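Local coordinates for protein paenibacillus xanthan lyase (Paenibacillus, PDB 6F2P) that probably degrades the polysaccharide xanthan by eliminative cleavage, as a member of polysaccharide lyase family 8, at residues K14-L25 against Y78-G88; S396-G404 against S581-W589. All coordinates share one frame; numbering follows the deposited sequence.

Interaction 1 of 2, residues K14-L25 against Y78-G88; sequences KAMLNGGTTYNL and YDMALAYTTYG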
ATOM      1  N   LYS A  14       2.602 -41.916   2.221  1.00 21.80           N
ATOM      2  CA  LYS A  14       1.450 -42.784   2.072  1.00 16.74           C
ATOM      3  C   LYS A  14       0.484 -42.542   3.219  1.00 17.64           C
ATOM      4  O   LYS A  14      -0.722 -42.406   3.007  1.00 17.98           O
ATOM      5  CB  LYS A  14       1.874 -44.250   2.016  1.00 20.72           C
ATOM      6  CG  LYS A  14       0.709 -45.221   1.990  1.00 23.39           C
ATOM      7  CD  LYS A  14       1.153 -46.628   1.649  1.00 25.87           C
ATOM      8  CE  LYS A  14       0.074 -47.637   2.012  1.00 20.63           C
ATOM      9  NZ  LYS A  14       0.406 -48.984   1.480  1.00 23.10           N
ATOM     10  N   ALA A  15       1.018 -42.450   4.432  1.00 17.55           N
ATOM     11  CA  ALA A  15       0.198 -42.114   5.593  1.00 16.28           C
ATOM     12  C   ALA A  15      -0.508 -40.745   5.470  1.00 18.10           C
ATOM     13  O   ALA A  15      -1.590 -40.548   6.021  1.00 21.57           O
ATOM     14  CB  ALA A  15       1.025 -42.182   6.845  1.00 16.09           C
ATOM     15  N   MET A  16       0.087 -39.800   4.748  1.00 15.46           N
ATOM     16  CA  MET A  16      -0.616 -38.540   4.483  1.00 21.24           C
ATOM     17  C   MET A  16      -1.779 -38.787   3.530  1.00 21.03           C
ATOM     18  O   MET A  16      -2.857 -38.210   3.672  1.00 22.66           O
ATOM     19  CB  MET A  16       0.315 -37.490   3.877  1.00 20.26           C
ATOM     20  CG  MET A  16       1.515 -37.126   4.725  1.00 20.34           C
ATOM     21  SD  MET A  16       2.703 -36.139   3.791  1.00 23.24           S
ATOM     22  CE  MET A  16       1.897 -34.536   3.801  1.00 21.02           C
ATOM     23  N   LEU A  17      -1.546 -39.647   2.547  1.00 19.56           N
ATOM     24  CA  LEU A  17      -2.579 -39.997   1.586  1.00 18.37           C
ATOM     25  C   LEU A  17      -3.751 -40.767   2.211  1.00 19.21           C
ATOM     26  O   LEU A  17      -4.912 -40.439   1.969  1.00 19.35           O
ATOM     27  CB  LEU A  17      -1.978 -40.801   0.442  1.00 16.88           C
ATOM     28  CG  LEU A  17      -0.914 -40.103  -0.400  1.00 15.74           C
ATOM     29  CD1 LEU A  17      -0.419 -41.063  -1.469  1.00 23.07           C
ATOM     30  CD2 LEU A  17      -1.483 -38.856  -1.036  1.00 14.44           C
ATOM     31  N   ASN A  18      -3.460 -41.781   3.022  1.00 19.28           N
ATOM     32  CA  ASN A  18      -4.536 -42.661   3.482  1.00 21.50           C
ATOM     33  C   ASN A  18      -4.847 -42.641   4.980  1.00 22.37           C
ATOM     34  O   ASN A  18      -5.747 -43.342   5.431  1.00 23.25           O
ATOM     35  CB  ASN A  18      -4.327 -44.103   2.992  1.00 17.12           C
ATOM     36  CG  ASN A  18      -3.166 -44.797   3.675  1.00 18.53           C
ATOM     37  OD1 ASN A  18      -2.582 -44.280   4.628  1.00 29.89           O
ATOM     38  ND2 ASN A  18      -2.830 -45.982   3.195  1.00 20.04           N
ATOM     39  N   GLY A  19      -4.096 -41.855   5.746  1.00 22.02           N
ATOM     40  CA  GLY A  19      -4.386 -41.693   7.161  1.00 21.60           C
ATOM     41  C   GLY A  19      -3.605 -42.604   8.093  1.00 27.10           C
ATOM     42  O   GLY A  19      -3.714 -42.479   9.317  1.00 30.19           O
ATOM     43  N   GLY A  20      -2.819 -43.519   7.527  1.00 21.26           N
ATOM     44  CA  GLY A  20      -1.981 -44.394   8.325  1.00 16.63           C
ATOM     45  C   GLY A  20      -2.496 -45.813   8.377  1.00 24.43           C
ATOM     46  O   GLY A  20      -3.538 -46.118   7.807  1.00 25.19           O
ATOM     47  N   THR A  21      -1.761 -46.679   9.069  1.00 31.04           N
ATOM     48  CA  THR A  21      -2.068 -48.110   9.108  1.00 31.55           C
ATOM     49  C   THR A  21      -3.315 -48.404   9.929  1.00 33.20           C
ATOM     50  O   THR A  21      -4.044 -49.365   9.669  1.00 31.96           O
ATOM     51  CB  THR A  21      -0.893 -48.910   9.698  1.00 35.30           C
ATOM     52  OG1 THR A  21       0.282 -48.680   8.914  1.00 32.62           O
ATOM     53  CG2 THR A  21      -1.196 -50.400   9.696  1.00 37.32           C
ATOM     54  N   THR A  22      -3.573 -47.552  10.910  1.00 23.38           N
ATOM     55  CA  THR A  22      -4.660 -47.794  11.832  1.00 24.75           C
ATOM     56  C   THR A  22      -5.130 -46.476  12.427  1.00 30.07           C
ATOM     57  O   THR A  22      -4.335 -45.542  12.585  1.00 31.75           O
ATOM     58  CB  THR A  22      -4.199 -48.729  12.962  1.00 31.24           C
ATOM     59  OG1 THR A  22      -5.119 -48.651  14.058  1.00 42.75           O
ATOM     60  CG2 THR A  22      -2.812 -48.312  13.451  1.00 25.36           C
ATOM     61  N   TYR A  23      -6.419 -46.401  12.751  1.00 23.43           N
ATOM     62  CA  TYR A  23      -6.986 -45.220  13.391  1.00 18.99           C
ATOM     63  C   TYR A  23      -8.384 -45.505  13.941  1.00 21.29           C
ATOM     64  O   TYR A  23      -8.988 -46.527  13.632  1.00 26.76           O
ATOM     65  CB  TYR A  23      -7.002 -44.034  12.422  1.00 20.39           C
ATOM     66  CG  TYR A  23      -7.303 -44.387  10.976  1.00 22.28           C
ATOM     67  CD1 TYR A  23      -8.598 -44.701  10.566  1.00 20.83           C
ATOM     68  CD2 TYR A  23      -6.297 -44.377  10.015  1.00 20.60           C
ATOM     69  CE1 TYR A  23      -8.878 -45.003   9.251  1.00 16.05           C
ATOM     70  CE2 TYR A  23      -6.566 -44.680   8.695  1.00 19.86           C
ATOM     71  CZ  TYR A  23      -7.859 -44.995   8.317  1.00 24.62           C
ATOM     72  OH  TYR A  23      -8.124 -45.308   6.999  1.00 23.65           O
ATOM     73  N   ASN A  24      -8.895 -44.595  14.758  1.00 26.04           N
ATOM     74  CA  ASN A  24     -10.167 -44.802  15.448  1.00 25.35           C
ATOM     75  C   ASN A  24     -11.390 -44.753  14.516  1.00 26.02           C
ATOM     76  O   ASN A  24     -11.884 -43.680  14.175  1.00 28.21           O
ATOM     77  CB  ASN A  24     -10.292 -43.777  16.582  1.00 24.54           C
ATOM     78  CG  ASN A  24     -11.573 -43.930  17.383  1.00 32.60           C
ATOM     79  OD1 ASN A  24     -12.322 -44.898  17.223  1.00 32.24           O
ATOM     80  ND2 ASN A  24     -11.828 -42.966  18.266  1.00 30.24           N
ATOM     81  N   LEU A  25     -11.895 -45.914  14.118  1.00 24.11           N
ATOM     82  CA  LEU A  25     -13.056 -45.939  13.233  1.00 21.23           C
ATOM     83  C   LEU A  25     -14.354 -45.545  13.939  1.00 25.87           C
ATOM     84  O   LEU A  25     -15.392 -45.407  13.289  1.00 27.47           O
ATOM     85  CB  LEU A  25     -13.209 -47.303  12.563  1.00 19.36           C
ATOM     86  CG  LEU A  25     -12.009 -47.827  11.767  1.00 26.87           C
ATOM     87  CD1 LEU A  25     -12.194 -49.294  11.443  1.00 18.64           C
ATOM     88  CD2 LEU A  25     -11.791 -47.033  10.485  1.00 23.37           C
ATOM     89  N   TYR A  78      -6.365 -43.369  -8.883  1.00 15.82           N
ATOM     90  CA  TYR A  78      -5.990 -43.010  -7.527  1.00 15.77           C
ATOM     91  C   TYR A  78      -7.108 -43.277  -6.519  1.00 16.38           C
ATOM     92  O   TYR A  78      -6.856 -43.798  -5.427  1.00 12.06           O
ATOM     93  CB  TYR A  78      -5.550 -41.551  -7.424  1.00 16.85           C
ATOM     94  CG  TYR A  78      -5.309 -41.161  -5.988  1.00 18.29           C
ATOM     95  CD1 TYR A  78      -4.171 -41.591  -5.315  1.00 17.15           C
ATOM     96  CD2 TYR A  78      -6.238 -40.410  -5.287  1.00 17.49           C
ATOM     97  CE1 TYR A  78      -3.958 -41.261  -3.987  1.00 18.00           C
ATOM     98  CE2 TYR A  78      -6.033 -40.075  -3.952  1.00 19.30           C
ATOM     99  CZ  TYR A  78      -4.890 -40.502  -3.310  1.00 20.81           C
ATOM    100  OH  TYR A  78      -4.677 -40.165  -1.993  1.00 24.77           O
ATOM    101  N   ASP A  79      -8.334 -42.901  -6.874  1.00 20.51           N
ATOM    102  CA  ASP A  79      -9.464 -43.069  -5.959  1.00 22.65           C
ATOM    103  C   ASP A  79      -9.633 -44.531  -5.590  1.00 17.97           C
ATOM    104  O   ASP A  79      -9.878 -44.853  -4.432  1.00 18.42           O
ATOM    105  CB  ASP A  79     -10.767 -42.528  -6.558  1.00 21.52           C
ATOM    106  CG  ASP A  79     -10.805 -41.008  -6.601  1.00 27.38           C
ATOM    107  OD1 ASP A  79     -10.035 -40.369  -5.852  1.00 25.30           O
ATOM    108  OD2 ASP A  79     -11.611 -40.449  -7.377  1.00 28.02           O
ATOM    109  N   MET A  80      -9.486 -45.406  -6.583  1.00 19.22           N
ATOM    110  CA  MET A  80      -9.612 -46.849  -6.384  1.00 20.54           C
ATOM    111  C   MET A  80      -8.485 -47.357  -5.491  1.00 18.75           C
ATOM    112  O   MET A  80      -8.719 -48.085  -4.518  1.00 17.59           O
ATOM    113  CB  MET A  80      -9.609 -47.577  -7.736  1.00 13.65           C
ATOM    114  CG  MET A  80     -10.787 -47.213  -8.624  1.00 16.66           C
ATOM    115  SD  MET A  80     -10.586 -47.689 -10.362  1.00 22.20           S
ATOM    116  CE  MET A  80     -10.547 -49.475 -10.234  1.00 17.10           C
ATOM    117  N   ALA A  81      -7.264 -46.962  -5.831  1.00 17.08           N
ATOM    118  CA  ALA A  81      -6.090 -47.276  -5.022  1.00 16.79           C
ATOM    119  C   ALA A  81      -6.264 -46.815  -3.569  1.00 16.29           C
ATOM    120  O   ALA A  81      -5.836 -47.498  -2.638  1.00 18.47           O
ATOM    121  CB  ALA A  81      -4.841 -46.656  -5.648  1.00 12.17           C
ATOM    122  N   LEU A  82      -6.912 -45.670  -3.383  1.00 14.87           N
ATOM    123  CA  LEU A  82      -7.131 -45.130  -2.053  1.00 16.25           C
ATOM    124  C   LEU A  82      -8.001 -46.063  -1.219  1.00 18.80           C
ATOM    125  O   LEU A  82      -7.639 -46.417  -0.096  1.00 22.05           O
ATOM    126  CB  LEU A  82      -7.762 -43.736  -2.120  1.00 19.28           C
ATOM    127  CG  LEU A  82      -7.914 -42.980  -0.788  1.00 22.29           C
ATOM    128  CD1 LEU A  82      -6.580 -42.810  -0.066  1.00 18.17           C
ATOM    129  CD2 LEU A  82      -8.565 -41.622  -0.984  1.00 14.83           C
ATOM    130  N   ALA A  83      -9.149 -46.456  -1.756  1.00 20.34           N
ATOM    131  CA  ALA A  83     -10.028 -47.373  -1.033  1.00 23.87           C
ATOM    132  C   ALA A  83      -9.317 -48.702  -0.820  1.00 20.12           C
ATOM    133  O   ALA A  83      -9.439 -49.321   0.236  1.00 16.89           O
ATOM    134  CB  ALA A  83     -11.339 -47.580  -1.773  1.00 15.33           C
ATOM    135  N   TYR A  84      -8.570 -49.127  -1.832  1.00 18.55           N
ATOM    136  CA  TYR A  84      -7.825 -50.368  -1.744  1.00 20.31           C
ATOM    137  C   TYR A  84      -6.935 -50.413  -0.507  1.00 26.53           C
ATOM    138  O   TYR A  84      -6.775 -51.473   0.105  1.00 26.16           O
ATOM    139  CB  TYR A  84      -6.976 -50.593  -2.993  1.00 18.45           C
ATOM    140  CG  TYR A  84      -6.124 -51.826  -2.877  1.00 22.72           C
ATOM    141  CD1 TYR A  84      -6.693 -53.090  -2.960  1.00 27.06           C
ATOM    142  CD2 TYR A  84      -4.753 -51.734  -2.661  1.00 24.28           C
ATOM    143  CE1 TYR A  84      -5.920 -54.233  -2.845  1.00 28.41           C
ATOM    144  CE2 TYR A  84      -3.972 -52.871  -2.543  1.00 31.28           C
ATOM    145  CZ  TYR A  84      -4.566 -54.119  -2.635  1.00 29.67           C
ATOM    146  OH  TYR A  84      -3.807 -55.255  -2.521  1.00 36.30           O
ATOM    147  N   THR A  85      -6.376 -49.261  -0.136  1.00 21.38           N
ATOM    148  CA  THR A  85      -5.392 -49.202   0.944  1.00 16.30           C
ATOM    149  C   THR A  85      -5.912 -48.528   2.205  1.00 19.22           C
ATOM    150  O   THR A  85      -5.161 -48.324   3.152  1.00 23.45           O
ATOM    151  CB  THR A  85      -4.132 -48.445   0.507  1.00 17.05           C
ATOM    152  OG1 THR A  85      -4.489 -47.114   0.122  1.00 18.90           O
ATOM    153  CG2 THR A  85      -3.484 -49.125  -0.671  1.00 17.43           C
ATOM    154  N   THR A  86      -7.189 -48.168   2.217  1.00 22.01           N
ATOM    155  CA  THR A  86      -7.754 -47.444   3.350  1.00 20.95           C
ATOM    156  C   THR A  86      -8.226 -48.389   4.450  1.00 25.22           C
ATOM    157  O   THR A  86      -9.131 -49.211   4.252  1.00 27.52           O
ATOM    158  CB  THR A  86      -8.910 -46.507   2.920  1.00 18.98           C
ATOM    159  OG1 THR A  86      -8.395 -45.459   2.095  1.00 17.87           O
ATOM    160  CG2 THR A  86      -9.588 -45.884   4.134  1.00 16.09           C
ATOM    161  N   TYR A  87      -7.592 -48.266   5.607  1.00 26.06           N
ATOM    162  CA  TYR A  87      -8.003 -48.994   6.788  1.00 24.57           C
ATOM    163  C   TYR A  87      -9.456 -48.702   7.094  1.00 25.48           C
ATOM    164  O   TYR A  87      -9.836 -47.547   7.281  1.00 25.50           O
ATOM    165  CB  TYR A  87      -7.156 -48.571   7.982  1.00 22.60           C
ATOM    166  CG  TYR A  87      -7.564 -49.249   9.256  1.00 22.75           C
ATOM    167  CD1 TYR A  87      -7.272 -50.587   9.470  1.00 24.10           C
ATOM    168  CD2 TYR A  87      -8.255 -48.560  10.244  1.00 26.32           C
ATOM    169  CE1 TYR A  87      -7.646 -51.221  10.638  1.00 25.74           C
ATOM    170  CE2 TYR A  87      -8.633 -49.188  11.421  1.00 24.92           C
ATOM    171  CZ  TYR A  87      -8.324 -50.518  11.608  1.00 22.72           C
ATOM    172  OH  TYR A  87      -8.695 -51.150  12.766  1.00 28.51           O
ATOM    173  N   GLY A  88     -10.266 -49.754   7.145  1.00 25.96           N
ATOM    174  CA  GLY A  88     -11.666 -49.624   7.498  1.00 22.37           C
ATOM    175  C   GLY A  88     -12.567 -49.689   6.285  1.00 23.61           C
ATOM    176  O   GLY A  88     -13.787 -49.826   6.409  1.00 25.35           O
TER
HETATM  177  O   HOH W   1      -5.849 -38.817  -0.025  1.00 20.89           O
HETATM  178  O   HOH W   2      -5.397 -46.099   5.652  1.00 21.92           O
HETATM  179  O   HOH W   3      -7.640 -42.756   3.530  1.00 22.73           O
HETATM  180  O   HOH W   4      -3.987 -48.684   5.521  1.00 27.66           O
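Tyr87 packs against the loop residues Thr22, Tyr23 and Leu25 and shows how one ring can join two chain segments by its face and its edge. With CG trans to the backbone N (chi1 178°), the ring presents one face to Thr22, whose CA makes a CH-pi contact 4.1 Å from the ring centroid. The edge of Tyr87 meets the face of Tyr23 in a T-shaped pair, centroids 5.3 Å apart, and Leu25 CD1 approaches Tyr87 CE2 obliquely at 3.6 Å. With an alanine in place of Tyr87, a gap would probably open beneath Thr22 CA and beside Leu25 CD1, and the face of Tyr23 would lose its aromatic partner. These residues lie in the loop beyond helix 4-18 and in the chain that continues from helix 68-85; the helical segments 14-18 and 78-85 cross at -96° within the family's alpha-helical domain. Between the helices, Leu82 CD1 packs on Asn18 CB, and Leu17 CD1 lies at the edge of the Tyr78 ring. Where helix 4-18 stops, Gly19 takes positive phi and Asn18 OD1 accepts from Gly20 N at 3.0 Å, an Asx turn. The polar edge is largely water-mediated. One water bridges Leu17 O and Tyr78 OH; another donates to both Asn18 O and Thr86 OG1, whose own proton goes to Leu82 O. Tyr23 OH gives a weak hydrogen bond to Tyr87 O (2.8 Å).

Interaction 2 of 2, residues S396-G404 against S581-W589; sequences SINAENNKG and SSLNSSASW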
ATOM      1  N   SER A 396     -10.617 -11.360 -14.698  1.00 17.20           N
ATOM      2  CA  SER A 396     -11.497 -12.288 -15.378  1.00 15.26           C
ATOM      3  C   SER A 396     -10.758 -12.872 -16.572  1.00 18.36           C
ATOM      4  O   SER A 396     -10.446 -12.163 -17.537  1.00 20.88           O
ATOM      5  CB  SER A 396     -12.778 -11.593 -15.823  1.00 14.54           C
ATOM      6  OG  SER A 396     -13.628 -12.516 -16.483  1.00 22.19           O
ATOM      7  N   ILE A 397     -10.440 -14.158 -16.485  1.00 16.48           N
ATOM      8  CA  ILE A 397      -9.898 -14.887 -17.629  1.00 17.97           C
ATOM      9  C   ILE A 397     -10.601 -16.226 -17.741  1.00 19.73           C
ATOM     10  O   ILE A 397     -11.217 -16.685 -16.775  1.00 20.81           O
ATOM     11  CB  ILE A 397      -8.396 -15.127 -17.499  1.00 16.75           C
ATOM     12  CG1 ILE A 397      -8.093 -15.914 -16.225  1.00 17.51           C
ATOM     13  CG2 ILE A 397      -7.653 -13.809 -17.520  1.00 14.82           C
ATOM     14  CD1 ILE A 397      -6.620 -16.006 -15.914  1.00 13.12           C
ATOM     15  N   ASN A 398     -10.510 -16.840 -18.921  1.00 19.06           N
ATOM     16  CA  ASN A 398     -11.119 -18.146 -19.182  1.00 14.63           C
ATOM     17  C   ASN A 398     -12.552 -18.250 -18.716  1.00 17.05           C
ATOM     18  O   ASN A 398     -12.949 -19.297 -18.207  1.00 22.18           O
ATOM     19  CB  ASN A 398     -10.328 -19.279 -18.520  1.00 18.43           C
ATOM     20  CG  ASN A 398      -8.838 -19.121 -18.686  1.00 28.20           C
ATOM     21  OD1 ASN A 398      -8.354 -18.752 -19.762  1.00 25.64           O
ATOM     22  ND2 ASN A 398      -8.093 -19.379 -17.608  1.00 27.17           N
ATOM     23  N   ALA A 399     -13.311 -17.167 -18.873  1.00 16.62           N
ATOM     24  CA  ALA A 399     -14.741 -17.164 -18.570  1.00 18.49           C
ATOM     25  C   ALA A 399     -14.989 -17.419 -17.102  1.00 21.32           C
ATOM     26  O   ALA A 399     -16.007 -18.015 -16.728  1.00 21.56           O
ATOM     27  CB  ALA A 399     -15.480 -18.201 -19.412  1.00 16.57           C
ATOM     28  N   GLU A 400     -14.045 -16.975 -16.276  1.00 20.55           N
ATOM     29  CA  GLU A 400     -14.201 -17.019 -14.829  1.00 20.24           C
ATOM     30  C   GLU A 400     -14.370 -15.608 -14.274  1.00 18.18           C
ATOM     31  O   GLU A 400     -13.841 -14.640 -14.841  1.00 16.42           O
ATOM     32  CB  GLU A 400     -13.003 -17.699 -14.172  1.00 19.46           C
ATOM     33  CG  GLU A 400     -12.812 -19.146 -14.573  1.00 17.48           C
ATOM     34  CD  GLU A 400     -11.910 -19.900 -13.612  1.00 23.61           C
ATOM     35  OE1 GLU A 400     -10.672 -19.851 -13.784  1.00 21.89           O
ATOM     36  OE2 GLU A 400     -12.445 -20.540 -12.679  1.00 27.06           O
ATOM     37  N   ASN A 401     -15.112 -15.502 -13.172  1.00 17.91           N
ATOM     38  CA  ASN A 401     -15.338 -14.221 -12.507  1.00 18.75           C
ATOM     39  C   ASN A 401     -15.929 -13.192 -13.474  1.00 19.87           C
ATOM     40  O   ASN A 401     -15.473 -12.049 -13.538  1.00 22.23           O
ATOM     41  CB  ASN A 401     -14.030 -13.706 -11.894  1.00 16.18           C
ATOM     42  CG  ASN A 401     -14.256 -12.661 -10.824  1.00 17.83           C
ATOM     43  OD1 ASN A 401     -15.327 -12.600 -10.220  1.00 16.22           O
ATOM     44  ND2 ASN A 401     -13.246 -11.829 -10.579  1.00 14.70           N
ATOM     45  N   ASN A 402     -16.942 -13.610 -14.228  1.00 18.43           N
ATOM     46  CA  ASN A 402     -17.470 -12.794 -15.315  1.00 16.66           C
ATOM     47  C   ASN A 402     -18.210 -11.564 -14.832  1.00 18.07           C
ATOM     48  O   ASN A 402     -18.232 -10.551 -15.525  1.00 20.47           O
ATOM     49  CB  ASN A 402     -18.376 -13.612 -16.233  1.00 16.99           C
ATOM     50  CG  ASN A 402     -17.675 -14.812 -16.825  1.00 22.10           C
ATOM     51  OD1 ASN A 402     -16.476 -14.784 -17.090  1.00 23.83           O
ATOM     52  ND2 ASN A 402     -18.426 -15.880 -17.041  1.00 27.48           N
ATOM     53  N   LYS A 403     -18.812 -11.652 -13.647  1.00 17.11           N
ATOM     54  CA  LYS A 403     -19.562 -10.530 -13.080  1.00 16.47           C
ATOM     55  C   LYS A 403     -18.791  -9.771 -11.986  1.00 15.41           C
ATOM     56  O   LYS A 403     -19.387  -9.137 -11.120  1.00 19.14           O
ATOM     57  CB  LYS A 403     -20.901 -11.021 -12.529  1.00 16.83           C
ATOM     58  CG  LYS A 403     -21.881 -11.493 -13.589  1.00 14.91           C
ATOM     59  CD  LYS A 403     -22.786 -12.578 -13.042  1.00 16.85           C
ATOM     60  CE  LYS A 403     -24.045 -12.031 -12.412  1.00 22.87           C
ATOM     61  NZ  LYS A 403     -24.929 -13.119 -11.881  1.00 19.74           N
ATOM     62  N   GLY A 404     -17.468  -9.825 -12.030  1.00 14.74           N
ATOM     63  CA  GLY A 404     -16.664  -9.229 -10.979  1.00 18.16           C
ATOM     64  C   GLY A 404     -16.394  -7.749 -11.179  1.00 20.04           C
ATOM     65  O   GLY A 404     -15.545  -7.177 -10.491  1.00 21.40           O
ATOM     66  N   SER A 581     -23.247 -20.127 -13.288  1.00 22.65           N
ATOM     67  CA  SER A 581     -22.859 -20.100 -14.694  1.00 20.05           C
ATOM     68  C   SER A 581     -22.615 -18.685 -15.181  1.00 22.57           C
ATOM     69  O   SER A 581     -21.753 -18.455 -16.031  1.00 20.76           O
ATOM     70  CB  SER A 581     -23.929 -20.764 -15.549  1.00 18.75           C
ATOM     71  OG  SER A 581     -23.806 -22.170 -15.467  1.00 34.02           O
ATOM     72  N   SER A 582     -23.385 -17.748 -14.635  1.00 20.63           N
ATOM     73  CA  SER A 582     -23.223 -16.332 -14.934  1.00 21.85           C
ATOM     74  C   SER A 582     -21.851 -15.827 -14.490  1.00 26.40           C
ATOM     75  O   SER A 582     -21.253 -14.967 -15.140  1.00 27.47           O
ATOM     76  CB  SER A 582     -24.312 -15.525 -14.238  1.00 21.94           C
ATOM     77  OG  SER A 582     -25.596 -15.952 -14.649  1.00 30.21           O
ATOM     78  N   LEU A 583     -21.344 -16.367 -13.387  1.00 17.78           N
ATOM     79  CA  LEU A 583     -20.051 -15.921 -12.881  1.00 22.38           C
ATOM     80  C   LEU A 583     -18.918 -16.721 -13.491  1.00 23.94           C
ATOM     81  O   LEU A 583     -17.826 -16.185 -13.739  1.00 18.61           O
ATOM     82  CB  LEU A 583     -19.982 -16.025 -11.358  1.00 17.56           C
ATOM     83  CG  LEU A 583     -20.827 -15.048 -10.545  1.00 17.87           C
ATOM     84  CD1 LEU A 583     -22.276 -15.539 -10.423  1.00 17.22           C
ATOM     85  CD2 LEU A 583     -20.201 -14.844  -9.176  1.00 15.34           C
ATOM     86  N   ASN A 584     -19.184 -18.003 -13.737  1.00 20.87           N
ATOM     87  CA  ASN A 584     -18.151 -18.921 -14.203  1.00 23.66           C
ATOM     88  C   ASN A 584     -18.703 -19.937 -15.181  1.00 21.40           C
ATOM     89  O   ASN A 584     -19.509 -20.785 -14.809  1.00 23.38           O
ATOM     90  CB  ASN A 584     -17.511 -19.651 -13.016  1.00 17.48           C
ATOM     91  CG  ASN A 584     -16.153 -20.204 -13.350  1.00 22.45           C
ATOM     92  OD1 ASN A 584     -15.925 -20.681 -14.458  1.00 31.67           O
ATOM     93  ND2 ASN A 584     -15.235 -20.135 -12.404  1.00 24.06           N
ATOM     94  N   SER A 585     -18.265 -19.856 -16.428  1.00 18.42           N
ATOM     95  CA  SER A 585     -18.753 -20.779 -17.441  1.00 20.71           C
ATOM     96  C   SER A 585     -17.601 -21.548 -18.064  1.00 25.66           C
ATOM     97  O   SER A 585     -17.719 -22.074 -19.167  1.00 27.23           O
ATOM     98  CB  SER A 585     -19.563 -20.046 -18.512  1.00 15.63           C
ATOM     99  OG  SER A 585     -18.814 -19.002 -19.108  1.00 20.55           O
ATOM    100  N   SER A 586     -16.479 -21.597 -17.351  1.00 28.23           N
ATOM    101  CA  SER A 586     -15.367 -22.452 -17.750  1.00 26.80           C
ATOM    102  C   SER A 586     -15.813 -23.905 -17.658  1.00 30.13           C
ATOM    103  O   SER A 586     -16.786 -24.226 -16.958  1.00 26.64           O
ATOM    104  CB  SER A 586     -14.147 -22.228 -16.852  1.00 23.55           C
ATOM    105  OG  SER A 586     -14.335 -22.825 -15.578  1.00 26.84           O
ATOM    106  N   ALA A 587     -15.092 -24.774 -18.363  1.00 32.31           N
ATOM    107  CA  ALA A 587     -15.449 -26.190 -18.461  1.00 29.90           C
ATOM    108  C   ALA A 587     -15.467 -26.872 -17.094  1.00 32.58           C
ATOM    109  O   ALA A 587     -16.337 -27.697 -16.807  1.00 25.27           O
ATOM    110  CB  ALA A 587     -14.499 -26.907 -19.404  1.00 27.87           C
ATOM    111  N   SER A 588     -14.507 -26.514 -16.248  1.00 31.82           N
ATOM    112  CA  SER A 588     -14.385 -27.139 -14.941  1.00 28.41           C
ATOM    113  C   SER A 588     -15.471 -26.693 -13.981  1.00 29.62           C
ATOM    114  O   SER A 588     -15.864 -27.444 -13.099  1.00 40.00           O
ATOM    115  CB  SER A 588     -13.017 -26.836 -14.327  1.00 29.92           C
ATOM    116  OG  SER A 588     -11.975 -27.309 -15.156  1.00 31.69           O
ATOM    117  N   TRP A 589     -15.961 -25.473 -14.136  1.00 30.55           N
ATOM    118  CA  TRP A 589     -16.792 -24.915 -13.076  1.00 30.26           C
ATOM    119  C   TRP A 589     -18.217 -24.567 -13.470  1.00 29.93           C
ATOM    120  O   TRP A 589     -19.020 -24.202 -12.606  1.00 29.02           O
ATOM    121  CB  TRP A 589     -16.106 -23.705 -12.449  1.00 30.94           C
ATOM    122  CG  TRP A 589     -14.934 -24.053 -11.567  1.00 35.70           C
ATOM    123  CD1 TRP A 589     -13.603 -23.945 -11.884  1.00 32.45           C
ATOM    124  CD2 TRP A 589     -14.988 -24.563 -10.223  1.00 33.14           C
ATOM    125  NE1 TRP A 589     -12.828 -24.348 -10.818  1.00 38.08           N
ATOM    126  CE2 TRP A 589     -13.649 -24.734  -9.788  1.00 31.64           C
ATOM    127  CE3 TRP A 589     -16.039 -24.896  -9.348  1.00 25.16           C
ATOM    128  CZ2 TRP A 589     -13.329 -25.220  -8.514  1.00 18.51           C
ATOM    129  CZ3 TRP A 589     -15.727 -25.381  -8.086  1.00 24.98           C
ATOM    130  CH2 TRP A 589     -14.378 -25.539  -7.680  1.00 32.49           C
TER
HETATM  131  O   HOH W   5     -20.632 -17.067 -17.917  1.00 23.15           O
HETATM  132  O   HOH W   6     -27.267 -13.177 -13.651  1.00 37.96           O
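Glu400 runs alongside Asn584 where two loops of the super-sandwich domain meet, and the pair is a clear example of a glutamate whose aliphatic stem and carboxylate both meet one amide. Glu400 closes a type I' beta turn that begins at Ile397, while Asn584 opens an Asx turn, its OD1 accepting from Ser586 N; Ser586 OG donates to the same oxygen. From its backbone, Glu400 sets off with CG opposite the carbonyl carbon (chi1 -62°) and then extends, a course that keeps it beside the amide. Its CB is 3.7 Å from Asn584 ND2, and CG rests nearer, 3.4 Å from the same nitrogen and close to OD1 as well. Next, CD lies 3.5 Å from Asn584 ND2. At the tip, OE2 uses its anti lone pair to accept from Asn584 ND2 at 2.8 Å. The donor's amide plane contains this oxygen, although carboxylate and amide are turned 57° apart. OE2 also lies 3.7 Å from Trp589 CD1. Arg287 forms a salt bridge with OE2 and Arg283 with OE1, which fixes the carboxylate at both oxygens, an arrangement consistent with the arginine-glutamate network bordering the active-site cleft in family 8 lyases. Around this side chain the backbones are joined directly: Ser585 N donates to Ala399 O at 2.9 Å, and Asn402 N to Leu583 O at 2.8 Å. Farther out, Lys403 bends at its third torsion and lays CD against Ser582 CB. Its NZ donates to a water 2.9 Å away, which is weakly linked to Ser582 OG.

In the fold
From the N terminus, the chain first leaves helix 4-18, passes through helix 28-46 and returns along helix 68-85, where interaction 1 closes a loop of 52 residues within the alpha-helical domain. Interaction 2 opens only much later, after strand 380-385, and closes 176 residues on, in the loop between strands 566-578 and 595-607. The two are therefore in series, neither nested nor crossed. The centres of interaction 1 and interaction 2 lie about 35 Å apart, and the nearest atoms of interaction 1 and interaction 2 about 15 Å. Interaction 1 joins parts of the helical domain alone, whereas interaction 2 lies where two super-sandwich loops face residues of the helical domain.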